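PDB 3EBY: beta subunit of a putative Aromatic-ring-hydroxylating dioxygenase, which probably serves as the non-catalytic, NTF2-like beta subunit of a ring-hydroxylating dioxygenase, assembling as a trimer in enzymes of this family. Local coordinates for residues V113-N118 against R123-G128; A21-C26 against G128-R133; A71-A76 against L158-I163; E33-L38 against C43-I48. All coordinates share one frame; numbering follows the deposited sequence. Where two conformers were deposited one is given.

Contact 1 of 4, residues V113-N118 against R123-G128; sequences VFQTRN and RIYNAG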
loop_
_atom_site.group_PDB
_atom_site.type_symbol
_atom_site.label_atom_id
_atom_site.label_comp_id
_atom_site.label_asym_id
_atom_site.label_seq_id
_atom_site.Cartn_x
_atom_site.Cartn_y
_atom_site.Cartn_z
ATOM N N VAL A 113 9.074 0.138 4.253
ATOM C CA VAL A 113 10.156 0.578 3.403
ATOM C C VAL A 113 10.885 -0.673 2.919
ATOM O O VAL A 113 11.297 -1.524 3.727
ATOM C CB VAL A 113 11.204 1.492 4.145
ATOM C CG1 VAL A 113 12.307 1.892 3.159
ATOM C CG2 VAL A 113 10.531 2.696 4.761
ATOM N N PHE A 114 10.928 -0.812 1.622
ATOM C CA PHE A 114 11.643 -1.895 0.935
ATOM C C PHE A 114 12.981 -1.348 0.422
ATOM O O PHE A 114 13.074 -0.189 -0.006
ATOM C CB PHE A 114 10.812 -2.410 -0.248
ATOM C CG PHE A 114 9.421 -2.841 0.123
ATOM C CD1 PHE A 114 8.386 -1.914 0.199
ATOM C CD2 PHE A 114 9.158 -4.153 0.469
ATOM C CE1 PHE A 114 7.117 -2.297 0.581
ATOM C CE2 PHE A 114 7.874 -4.542 0.867
ATOM C CZ PHE A 114 6.869 -3.620 0.937
ATOM N N GLN A 115 14.013 -2.184 0.449
ATOM C CA GLN A 115 15.326 -1.736 0.075
ATOM C C GLN A 115 15.995 -2.732 -0.851
ATOM O O GLN A 115 15.896 -3.955 -0.643
ATOM C CB GLN A 115 16.172 -1.532 1.315
ATOM C CG GLN A 115 17.451 -0.791 1.080
ATOM C CD GLN A 115 18.171 -0.473 2.370
ATOM O OE1 GLN A 115 18.835 -1.329 2.934
ATOM N NE2 GLN A 115 17.989 0.752 2.874
ATOM N N THR A 116 16.678 -2.205 -1.870
ATOM C CA THR A 116 17.429 -3.036 -2.803
ATOM C C THR A 116 18.889 -2.633 -2.740
ATOM O O THR A 116 19.227 -1.462 -2.909
ATOM C CB THR A 116 16.932 -2.866 -4.255
ATOM O OG1 THR A 116 15.529 -3.098 -4.313
ATOM C CG2 THR A 116 17.643 -3.827 -5.178
ATOM N N ARG A 117 19.731 -3.590 -2.381
ATOM C CA ARG A 117 21.155 -3.355 -2.235
ATOM C C ARG A 117 21.901 -3.951 -3.425
ATOM O O ARG A 117 21.284 -4.433 -4.382
ATOM C CB ARG A 117 21.659 -3.973 -0.916
ATOM C CG ARG A 117 21.031 -3.353 0.350
ATOM C CD ARG A 117 21.806 -3.715 1.637
ATOM N N ASN A 118 23.224 -4.002 -3.310
ATOM C CA ASN A 118 24.096 -4.372 -4.423
ATOM C C ASN A 118 23.875 -5.797 -4.983
ATOM O O ASN A 118 24.128 -6.042 -6.149
ATOM C CB ASN A 118 25.577 -4.176 -4.007
ATOM N N ARG A 123 14.395 -6.456 -0.273
ATOM C CA ARG A 123 14.029 -6.991 1.031
ATOM C C ARG A 123 13.239 -5.979 1.794
ATOM O O ARG A 123 13.249 -4.807 1.480
ATOM C CB ARG A 123 15.283 -7.291 1.841
ATOM C CG ARG A 123 16.169 -8.332 1.235
ATOM C CD ARG A 123 17.427 -8.510 2.063
ATOM N NE ARG A 123 18.302 -9.512 1.470
ATOM C CZ ARG A 123 19.237 -9.261 0.557
ATOM N NH1 ARG A 123 19.499 -8.017 0.175
ATOM N NH2 ARG A 123 19.933 -10.263 0.048
ATOM N N ILE A 124 12.534 -6.442 2.813
ATOM C CA ILE A 124 11.860 -5.539 3.727
ATOM C C ILE A 124 12.883 -4.926 4.675
ATOM O O ILE A 124 13.570 -5.652 5.419
ATOM C CB ILE A 124 10.783 -6.250 4.576
ATOM C CG1 ILE A 124 9.722 -6.914 3.675
ATOM C CG2 ILE A 124 10.162 -5.228 5.511
ATOM C CD1 ILE A 124 9.126 -8.182 4.257
ATOM N N TYR A 125 13.069 -3.614 4.584
ATOM C CA TYR A 125 14.057 -2.910 5.403
ATOM C C TYR A 125 13.498 -2.457 6.754
ATOM O O TYR A 125 14.136 -2.676 7.808
ATOM C CB TYR A 125 14.628 -1.732 4.625
ATOM C CG TYR A 125 15.496 -0.817 5.431
ATOM C CD1 TYR A 125 16.659 -1.272 6.022
ATOM C CD2 TYR A 125 15.122 0.485 5.652
ATOM C CE1 TYR A 125 17.448 -0.431 6.787
ATOM C CE2 TYR A 125 15.875 1.325 6.445
ATOM C CZ TYR A 125 17.059 0.871 6.982
ATOM O OH TYR A 125 17.824 1.734 7.739
ATOM N N ASN A 126 12.335 -1.791 6.725
ATOM C CA ASN A 126 11.717 -1.274 7.948
ATOM C C ASN A 126 10.212 -1.204 7.774
ATOM O O ASN A 126 9.731 -0.575 6.809
ATOM C CB ASN A 126 12.292 0.123 8.276
ATOM C CG ASN A 126 11.843 0.645 9.597
ATOM O OD1 ASN A 126 10.810 1.303 9.685
ATOM N ND2 ASN A 126 12.575 0.290 10.673
ATOM N N ALA A 127 9.482 -1.935 8.622
ATOM C CA ALA A 127 8.009 -1.864 8.688
ATOM C C ALA A 127 7.574 -1.226 9.996
ATOM O O ALA A 127 8.151 -1.512 11.061
ATOM C CB ALA A 127 7.378 -3.294 8.555
ATOM N N GLY A 128 6.509 -0.423 9.948
ATOM C CA GLY A 128 6.040 0.292 11.153
ATOM C C GLY A 128 4.768 1.068 10.908
ATOM O O GLY A 128 4.059 0.798 9.942
HETATM O O HOH W 1 18.009 -5.536 0.386
#
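Val113 O accepts two backbone bonds from consecutive residues of 123-128. Tyr125 N reaches it at 2.9 Å, lying in the carbonyl plane. Asn126 N comes to the same Val113 O at 3.2 Å, tilted 18° from that plane. Val113 N closes the pair by donating to Asn126 O at 2.7 Å, almost straight. Further along, Gln115 and Arg123 form a hydrogen-bonded antiparallel pair, with Gln115 N and Arg123 O 2.9 Å apart. A water bridges Gln115 O and Arg123 NH1, and the same guanidinium forms a salt bridge with Asp119 in the turn.

The side-chain amide of Gln115 lies over one face of the Tyr125 ring. Its NE2 sits 3.8 Å above the ring plane, over the centre, and the amide and ring planes are 25° apart. CG of Gln115 is anti to the backbone N (chi1 -167°) and the chain then runs extended, which carries the amide across the ring. Asn88 OD1 takes a bond from this NE2. Val113 CG1 touches the ring at its edge, 4.0 Å from Tyr125 CD2. Phe114 and Ile124 lie side by side, where both also pack against residues of the second and third subunits. Two residues, Tyr125 and Asn126, thus face the single Val113: a classic beta bulge in the hairpin of strands 104-116 and 122-135.

Contact 2 of 4, residues A21-C26 against G128-R133; sequences AAYGLC and GKYVDR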
loop_
_atom_site.group_PDB
_atom_site.type_symbol
_atom_site.label_atom_id
_atom_site.label_comp_id
_atom_site.label_asym_id
_atom_site.label_seq_id
_atom_site.Cartn_x
_atom_site.Cartn_y
_atom_site.Cartn_z
ATOM N N ALA A 21 1.878 10.416 0.310
ATOM C CA ALA A 21 2.311 9.943 -1.024
ATOM C C ALA A 21 3.573 10.685 -1.488
ATOM O O ALA A 21 4.560 10.070 -1.886
ATOM C CB ALA A 21 1.175 10.085 -2.043
ATOM N N ALA A 22 3.569 12.012 -1.336
ATOM C CA ALA A 22 4.674 12.859 -1.759
ATOM C C ALA A 22 5.888 12.711 -0.843
ATOM O O ALA A 22 6.999 12.764 -1.302
ATOM C CB ALA A 22 4.233 14.307 -1.795
ATOM N N TYR A 23 5.633 12.439 0.441
ATOM C CA TYR A 23 6.698 12.219 1.427
ATOM C C TYR A 23 7.488 10.943 1.049
ATOM O O TYR A 23 8.733 10.925 1.021
ATOM C CB TYR A 23 6.070 12.088 2.830
ATOM C CG TYR A 23 7.048 11.794 3.967
ATOM C CD1 TYR A 23 7.507 10.497 4.212
ATOM C CD2 TYR A 23 7.490 12.807 4.812
ATOM C CE1 TYR A 23 8.398 10.238 5.244
ATOM C CE2 TYR A 23 8.390 12.537 5.855
ATOM C CZ TYR A 23 8.854 11.269 6.039
ATOM O OH TYR A 23 9.709 11.001 7.102
ATOM N N GLY A 24 6.769 9.867 0.772
ATOM C CA GLY A 24 7.424 8.624 0.356
ATOM C C GLY A 24 8.222 8.790 -0.919
ATOM O O GLY A 24 9.328 8.264 -1.030
ATOM N N LEU A 25 7.648 9.495 -1.909
ATOM C CA LEU A 25 8.323 9.647 -3.218
ATOM C C LEU A 25 9.558 10.550 -3.111
ATOM O O LEU A 25 10.576 10.279 -3.743
ATOM C CB LEU A 25 7.365 10.159 -4.297
ATOM C CG LEU A 25 6.575 9.045 -5.023
ATOM C CD1 LEU A 25 5.602 9.656 -6.022
ATOM C CD2 LEU A 25 7.516 8.054 -5.721
ATOM N N CYS A 26 9.471 11.591 -2.280
ATOM C CA CYS A 26 10.607 12.486 -2.008
ATOM C C CYS A 26 11.827 11.686 -1.514
ATOM O O CYS A 26 12.925 11.794 -2.085
ATOM C CB CYS A 26 10.158 13.561 -0.982
ATOM S SG CYS A 26 11.430 14.239 -0.027
ATOM N N GLY A 128 6.509 -0.423 9.948
ATOM C CA GLY A 128 6.040 0.292 11.153
ATOM C C GLY A 128 4.768 1.068 10.908
ATOM O O GLY A 128 4.059 0.798 9.942
ATOM N N LYS A 129 4.504 2.061 11.756
ATOM C CA LYS A 129 3.466 3.011 11.501
ATOM C C LYS A 129 3.924 4.411 11.887
ATOM O O LYS A 129 4.772 4.571 12.791
ATOM C CB LYS A 129 2.176 2.664 12.230
ATOM C CG LYS A 129 2.225 2.822 13.719
ATOM C CD LYS A 129 0.825 2.730 14.310
ATOM C CE LYS A 129 0.866 2.714 15.818
ATOM N NZ LYS A 129 -0.536 2.789 16.413
ATOM N N TYR A 130 3.526 5.372 11.070
ATOM C CA TYR A 130 3.677 6.799 11.423
ATOM C C TYR A 130 2.592 7.206 12.416
ATOM O O TYR A 130 1.411 6.915 12.201
ATOM C CB TYR A 130 3.571 7.693 10.172
ATOM C CG TYR A 130 4.562 7.407 9.068
ATOM C CD1 TYR A 130 5.943 7.452 9.305
ATOM C CD2 TYR A 130 4.129 7.122 7.772
ATOM C CE1 TYR A 130 6.873 7.311 8.252
ATOM C CE2 TYR A 130 5.045 6.906 6.713
ATOM C CZ TYR A 130 6.402 7.058 6.935
ATOM O OH TYR A 130 7.295 6.816 5.883
ATOM N N VAL A 131 3.001 7.894 13.468
ATOM C CA VAL A 131 2.084 8.546 14.430
ATOM C C VAL A 131 2.382 10.043 14.378
ATOM O O VAL A 131 3.479 10.496 14.771
ATOM C CB VAL A 131 2.276 8.004 15.847
ATOM C CG1 VAL A 131 1.363 8.728 16.837
ATOM C CG2 VAL A 131 2.002 6.475 15.865
ATOM N N ASP A 132 1.427 10.798 13.850
ATOM C CA ASP A 132 1.678 12.160 13.410
ATOM C C ASP A 132 0.792 13.213 14.082
ATOM O O ASP A 132 -0.377 12.950 14.445
ATOM C CB ASP A 132 1.445 12.271 11.894
ATOM C CG ASP A 132 2.319 11.349 11.089
ATOM O OD1 ASP A 132 3.523 11.221 11.413
ATOM O OD2 ASP A 132 1.807 10.787 10.080
ATOM N N ARG A 133 1.351 14.417 14.175
ATOM C CA ARG A 133 0.595 15.640 14.434
ATOM C C ARG A 133 0.874 16.591 13.280
ATOM O O ARG A 133 2.037 16.949 13.025
ATOM C CB ARG A 133 1.026 16.299 15.748
ATOM C CG ARG A 133 0.831 15.413 16.953
ATOM C CD ARG A 133 0.958 16.177 18.269
ATOM N NE ARG A 133 2.339 16.520 18.602
ATOM C CZ ARG A 133 2.777 17.747 18.895
ATOM N NH1 ARG A 133 1.940 18.789 18.929
ATOM N NH2 ARG A 133 4.061 17.926 19.208
#
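Tyr23 and Tyr130 meet as a pair of buried aromatic rings. The nearest approach is from Tyr23 CE1 to Tyr130 OH, 3.7 Å. Tyr23 CE1 also lies 4.1 Å from Tyr130 CZ, so the hydroxyl end of one ring rests against the CD1-CE1 side of the other. The centroids of the Tyr23 and Tyr130 rings are 5.8 Å apart. Their planes stand at 75° and meet obliquely. In Tyr23 a chi1 of 177° puts CG across from the main-chain nitrogen, which sends the ring off helix 8-28 toward the sheet. Tyr130 points back from strand 122-135, and the two rings span a gap of 11.8 Å between Tyr23 CA and Tyr130 CA.

This is the layout of the NTF2-like fold, in which a long N-terminal helix packs across a strongly curved sheet.

No hydrogen bond joins the two segments directly. Both hydroxyls instead bind the buried C-terminal carboxylate of Ile163, Tyr23 OH at OXT and Tyr130 OH at O. Arg146 of strand 142-150 makes cation-pi contacts with both rings and a salt bridge with Asp132, and Tyr130 also stacks on Tyr111 of the adjoining strand 104-116.

Contact 3 of 4, residues A71-A76 against L158-I163; sequences ADRVVA and LLATPI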
loop_
_atom_site.group_PDB
_atom_site.type_symbol
_atom_site.label_atom_id
_atom_site.label_comp_id
_atom_site.label_asym_id
_atom_site.label_seq_id
_atom_site.Cartn_x
_atom_site.Cartn_y
_atom_site.Cartn_z
ATOM N N ALA A 71 17.946 19.190 8.633
ATOM C CA ALA A 71 18.836 19.700 7.594
ATOM C C ALA A 71 20.245 19.196 7.811
ATOM O O ALA A 71 20.921 18.833 6.851
ATOM C CB ALA A 71 18.807 21.221 7.555
ATOM N N ASP A 72 20.675 19.125 9.069
ATOM C CA ASP A 72 22.008 18.596 9.391
ATOM C C ASP A 72 22.168 17.177 8.858
ATOM O O ASP A 72 23.233 16.821 8.354
ATOM C CB ASP A 72 22.270 18.583 10.890
ATOM C CG ASP A 72 22.550 19.969 11.470
ATOM O OD1 ASP A 72 22.866 20.905 10.710
ATOM O OD2 ASP A 72 22.485 20.081 12.720
ATOM N N ARG A 73 21.123 16.366 8.992
ATOM C CA ARG A 73 21.157 14.995 8.467
ATOM C C ARG A 73 21.299 14.959 6.932
ATOM O O ARG A 73 22.080 14.179 6.395
ATOM C CB ARG A 73 19.906 14.211 8.921
ATOM C CG ARG A 73 19.865 12.779 8.410
ATOM C CD ARG A 73 18.806 11.960 9.174
ATOM N NE ARG A 73 19.228 11.634 10.539
ATOM C CZ ARG A 73 20.153 10.711 10.839
ATOM N NH1 ARG A 73 20.657 9.923 9.892
ATOM N NH2 ARG A 73 20.509 10.511 12.095
ATOM N N VAL A 74 20.527 15.775 6.232
ATOM C CA VAL A 74 20.589 15.791 4.759
ATOM C C VAL A 74 21.982 16.226 4.286
ATOM O O VAL A 74 22.593 15.571 3.415
ATOM C CB VAL A 74 19.524 16.727 4.182
ATOM C CG1 VAL A 74 19.722 16.896 2.650
ATOM C CG2 VAL A 74 18.113 16.211 4.531
ATOM N N VAL A 75 22.500 17.293 4.897
ATOM C CA VAL A 75 23.870 17.782 4.615
ATOM C C VAL A 75 24.926 16.683 4.815
ATOM O O VAL A 75 25.801 16.485 3.966
ATOM C CB VAL A 75 24.221 19.000 5.481
ATOM C CG1 VAL A 75 25.740 19.280 5.442
ATOM C CG2 VAL A 75 23.412 20.232 5.028
ATOM N N ALA A 76 24.853 15.986 5.942
ATOM C CA ALA A 76 25.790 14.911 6.233
ATOM C C ALA A 76 25.675 13.752 5.208
ATOM O O ALA A 76 26.681 13.176 4.805
ATOM C CB ALA A 76 25.573 14.393 7.650
ATOM N N LEU A 158 24.500 4.151 10.765
ATOM C CA LEU A 158 25.480 5.098 10.199
ATOM C C LEU A 158 24.926 5.666 8.897
ATOM O O LEU A 158 24.518 4.908 7.991
ATOM C CB LEU A 158 26.842 4.407 9.945
ATOM C CG LEU A 158 27.965 5.273 9.325
ATOM C CD1 LEU A 158 28.426 6.337 10.326
ATOM C CD2 LEU A 158 29.152 4.410 8.871
ATOM N N LEU A 159 24.869 6.995 8.819
ATOM C CA LEU A 159 24.409 7.689 7.586
ATOM C C LEU A 159 23.083 7.117 7.087
ATOM O O LEU A 159 22.908 6.853 5.882
ATOM C CB LEU A 159 25.500 7.627 6.496
ATOM C CG LEU A 159 26.799 8.378 6.833
ATOM C CD1 LEU A 159 27.906 8.056 5.830
ATOM C CD2 LEU A 159 26.586 9.889 6.966
ATOM N N ALA A 160 22.129 6.995 8.015
ATOM C CA ALA A 160 20.832 6.418 7.739
ATOM C C ALA A 160 19.917 7.403 6.976
ATOM O O ALA A 160 19.772 8.569 7.360
ATOM C CB ALA A 160 20.167 5.975 9.067
ATOM N N THR A 161 19.306 6.946 5.889
ATOM C CA THR A 161 18.316 7.773 5.210
ATOM C C THR A 161 17.011 7.756 6.039
ATOM O O THR A 161 16.692 6.753 6.690
ATOM C CB THR A 161 18.051 7.307 3.742
ATOM O OG1 THR A 161 17.770 5.902 3.720
ATOM C CG2 THR A 161 19.258 7.602 2.853
ATOM N N PRO A 162 16.300 8.889 6.087
ATOM C CA PRO A 162 15.063 8.959 6.866
ATOM C C PRO A 162 13.998 7.943 6.449
ATOM O O PRO A 162 13.977 7.489 5.279
ATOM C CB PRO A 162 14.577 10.398 6.631
ATOM C CG PRO A 162 15.823 11.153 6.229
ATOM C CD PRO A 162 16.608 10.182 5.442
ATOM N N ILE A 163 13.199 7.529 7.435
ATOM C CA ILE A 163 12.050 6.651 7.258
ATOM C C ILE A 163 10.827 7.510 6.965
ATOM O O ILE A 163 10.032 7.197 6.070
ATOM C CB ILE A 163 11.773 5.775 8.534
ATOM C CG1 ILE A 163 12.976 4.915 8.889
ATOM C CG2 ILE A 163 10.546 4.851 8.324
ATOM C CD1 ILE A 163 13.344 3.942 7.785
ATOM O OXT ILE A 163 10.629 8.569 7.595
HETATM O O HOH W 2 22.441 7.866 10.856
#
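Arg73 reaches from helix 67-79 to the C-terminal tail and presents the edge of its guanidinium to Ala160. Its chi1 of 180° sets CG opposite the main-chain nitrogen and directs the chain off the helix toward 158-163. A bend at chi3 (-73°) then turns the planar group along the tail. NH1 does the touching. It makes a weak hydrogen bond to Ala160 O at 3.0 Å, with an angle of only 134° at the hydrogen.

A water lies in the guanidinium plane, on the NH2 side of NH1, while Ala160 O lies on the NE side. The water accepts from Arg73 NH1 at 2.9 Å and from Ala160 N at 3.0 Å. One arginine nitrogen is thus tied to both backbone polar atoms of Ala160, directly to the carbonyl and through water to the amide. These links should restrain the rotation of the guanidinium.

The aliphatic part of the arginine has a different neighbour. Arg73 CD comes within 4.3 Å of Pro162 CG. Ala160 CB is 4.1 Å from Arg73 NH1, a loose contact beside the polar one.

One turn on from Arg73, Ala76 is approached by Leu159 of the tail. The CA-CB bond of Leu159 points away from the helix, but the branch curls back and CD2 comes 3.9 Å from Ala76 O. Met62 of strand 60-64 touches both Arg73 and Ala160, and Leu77 packs on Leu159 and Pro162.

The contact joins a surface helix of the NTF2-like fold to an irregular C-terminal tail, whose last residue, Ile163, is held by tyrosines in the interior.

Contact 4 of 4, residues E33-L38 against C43-I48; sequences EQWPTL and CLYQVI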
loop_
_atom_site.group_PDB
_atom_site.type_symbol
_atom_site.label_atom_id
_atom_site.label_comp_id
_atom_site.label_asym_id
_atom_site.label_seq_id
_atom_site.Cartn_x
_atom_site.Cartn_y
_atom_site.Cartn_z
ATOM N N GLU A 33 16.758 16.969 -0.057
ATOM C CA GLU A 33 16.646 18.399 0.266
ATOM C C GLU A 33 15.188 18.860 0.495
ATOM O O GLU A 33 14.955 19.842 1.189
ATOM C CB GLU A 33 17.297 19.245 -0.825
ATOM C CG GLU A 33 18.805 19.218 -0.815
ATOM C CD GLU A 33 19.412 17.982 -1.466
ATOM O OE1 GLU A 33 18.669 17.184 -2.108
ATOM O OE2 GLU A 33 20.652 17.809 -1.328
ATOM N N GLN A 34 14.223 18.181 -0.120
ATOM C CA GLN A 34 12.807 18.524 0.069
ATOM C C GLN A 34 12.281 18.068 1.437
ATOM O O GLN A 34 11.324 18.633 1.962
ATOM C CB GLN A 34 11.924 17.896 -1.043
ATOM C CG GLN A 34 10.384 18.227 -0.893
ATOM C CD GLN A 34 9.462 17.506 -1.937
ATOM O OE1 GLN A 34 9.877 16.565 -2.611
ATOM N NE2 GLN A 34 8.202 17.899 -1.974
ATOM N N TRP A 35 12.927 17.056 2.011
ATOM C CA TRP A 35 12.392 16.372 3.189
ATOM C C TRP A 35 12.213 17.308 4.412
ATOM O O TRP A 35 11.134 17.313 5.014
ATOM C CB TRP A 35 13.232 15.115 3.517
ATOM C CG TRP A 35 12.874 14.424 4.824
ATOM C CD1 TRP A 35 11.768 13.644 5.073
ATOM C CD2 TRP A 35 13.704 14.317 5.981
ATOM N NE1 TRP A 35 11.828 13.127 6.349
ATOM C CE2 TRP A 35 13.009 13.523 6.929
ATOM C CE3 TRP A 35 14.964 14.832 6.320
ATOM C CZ2 TRP A 35 13.526 13.242 8.197
ATOM C CZ3 TRP A 35 15.476 14.561 7.580
ATOM C CH2 TRP A 35 14.771 13.729 8.491
ATOM N N PRO A 36 13.240 18.126 4.748
ATOM C CA PRO A 36 13.073 19.025 5.901
ATOM C C PRO A 36 11.944 20.058 5.699
ATOM O O PRO A 36 11.300 20.433 6.653
ATOM C CB PRO A 36 14.453 19.700 6.031
ATOM C CG PRO A 36 15.407 18.759 5.349
ATOM C CD PRO A 36 14.626 18.166 4.228
ATOM N N THR A 37 11.669 20.425 4.437
ATOM C CA THR A 37 10.619 21.417 4.125
ATOM C C THR A 37 9.193 20.929 4.420
ATOM O O THR A 37 8.246 21.739 4.479
ATOM C CB THR A 37 10.681 21.903 2.638
ATOM O OG1 THR A 37 10.130 20.922 1.756
ATOM C CG2 THR A 37 12.128 22.289 2.228
ATOM N N LEU A 38 9.039 19.626 4.600
ATOM C CA LEU A 38 7.725 18.994 4.868
ATOM C C LEU A 38 7.325 19.114 6.345
ATOM O O LEU A 38 6.237 18.709 6.742
ATOM C CB LEU A 38 7.752 17.522 4.449
ATOM C CG LEU A 38 8.238 17.278 3.012
ATOM C CD1 LEU A 38 8.209 15.782 2.644
ATOM C CD2 LEU A 38 7.365 18.098 2.020
ATOM N N CYS A 43 9.805 21.389 15.103
ATOM C CA CYS A 43 9.211 20.078 14.873
ATOM C C CYS A 43 9.883 19.005 15.730
ATOM O O CYS A 43 10.922 19.261 16.380
ATOM C CB CYS A 43 9.385 19.713 13.403
ATOM S SG CYS A 43 11.138 19.577 12.858
ATOM N N LEU A 44 9.332 17.793 15.647
ATOM C CA LEU A 44 9.936 16.609 16.242
ATOM C C LEU A 44 9.814 15.427 15.252
ATOM O O LEU A 44 8.741 15.172 14.719
ATOM C CB LEU A 44 9.265 16.264 17.573
ATOM C CG LEU A 44 9.815 14.996 18.270
ATOM C CD1 LEU A 44 11.254 15.239 18.767
ATOM C CD2 LEU A 44 8.923 14.580 19.418
ATOM N N TYR A 45 10.951 14.841 14.906
ATOM C CA TYR A 45 10.999 13.639 14.090
ATOM C C TYR A 45 11.787 12.597 14.865
ATOM O O TYR A 45 12.927 12.847 15.257
ATOM C CB TYR A 45 11.689 13.909 12.745
ATOM C CG TYR A 45 11.864 12.662 11.897
ATOM C CD1 TYR A 45 10.794 12.125 11.195
ATOM C CD2 TYR A 45 13.079 11.990 11.852
ATOM C CE1 TYR A 45 10.939 10.946 10.418
ATOM C CE2 TYR A 45 13.244 10.822 11.084
ATOM C CZ TYR A 45 12.194 10.331 10.344
ATOM O OH TYR A 45 12.381 9.170 9.605
ATOM N N GLN A 46 11.205 11.424 15.039
ATOM C CA GLN A 46 11.916 10.352 15.700
ATOM C C GLN A 46 11.539 8.990 15.151
ATOM O O GLN A 46 10.448 8.795 14.555
ATOM C CB GLN A 46 11.716 10.421 17.217
ATOM C CG GLN A 46 10.348 10.103 17.703
ATOM C CD GLN A 46 10.150 10.471 19.186
ATOM O OE1 GLN A 46 11.125 10.695 19.933
ATOM N NE2 GLN A 46 8.900 10.551 19.602
ATOM N N VAL A 47 12.463 8.055 15.324
ATOM C CA VAL A 47 12.312 6.683 14.855
ATOM C C VAL A 47 12.593 5.789 16.094
ATOM O O VAL A 47 13.705 5.824 16.666
ATOM C CB VAL A 47 13.289 6.379 13.681
ATOM C CG1 VAL A 47 13.191 4.891 13.277
ATOM C CG2 VAL A 47 12.989 7.328 12.445
ATOM N N ILE A 48 11.562 5.071 16.543
ATOM C CA ILE A 48 11.605 4.343 17.808
ATOM C C ILE A 48 11.010 2.963 17.656
ATOM O O ILE A 48 10.024 2.776 16.934
ATOM C CB ILE A 48 10.826 5.089 18.919
ATOM C CG1 ILE A 48 9.482 5.597 18.386
ATOM C CG2 ILE A 48 11.636 6.244 19.432
ATOM C CD1 ILE A 48 8.433 5.819 19.482
#
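Trp35 drives the far edge of its indole into the face of the Tyr45 ring. From CB, the side chain sets out toward strand 43-49. With chi1 at 173° the ring carbon CG lies trans to N, which swings the indole toward that strand. NE1, on the five-membered ring, is hydrogen-bonded to Tyr23 OH of helix 8-28.

The six-membered ring makes the contact with Tyr45. CZ2 stands 3.7 Å above the Tyr45 plane, over its centre. From there Trp35 CZ2 is 3.8 Å from Tyr45 CE2 and 3.9 Å from Tyr45 CZ. At the tip, Trp35 CH2 reaches Tyr45 CD2 at 4.1 Å. The Trp35 six-membered ring and the Tyr45 ring have centroids 5.2 Å apart and planes at 87°. This is a T-shaped (edge-to-face) pair, with tryptophan giving the edge and tyrosine the face. The C-H of CZ2 points at the centre of the tyrosine ring, while CH2 lies over the CD2 side.

Tyr45 is fixed at its other end too, since its OH binds the carboxylate oxygen Ile163 OXT. Within 33-38, Thr37 OG1 donates to Gln34 O at 2.6 Å, in the carbonyl plane and on a lone pair. That bond closes back across Trp35 and Pro36.

Pro162 of the C-terminal tail touches both rings, and Phe39 makes a further edge-to-face pair with Trp35. The tryptophan thus lies between helix 8-28, from which Leu27 packs on it, and strand 43-49, while Tyr45 is flanked by Arg146 and Cys148 of strand 142-150.

The C-terminal carboxylate of Ile163 ties three of the contacts together. Contact 2 supplies Tyr23 OH, 2.6 Å from Ile163 OXT, and Tyr130 OH, 2.8 Å from Ile163 O. Contact 4 supplies Tyr45 OH, 2.7 Å from the same OXT, and His90 NE2 also binds Ile163 O. Contacts 2 and 4 meet directly where Tyr23 OH lies 3.1 Å from Trp35 NE1; their centres are about 10 Å apart, as are those of contacts 3 and 4. Contact 1 lies farther off, its centre about 17 Å from that of contact 3. It still touches the tail, with Tyr125 CE2 3.9 Å from Ile163 CD1, and continues into contact 2 along strand 122-135.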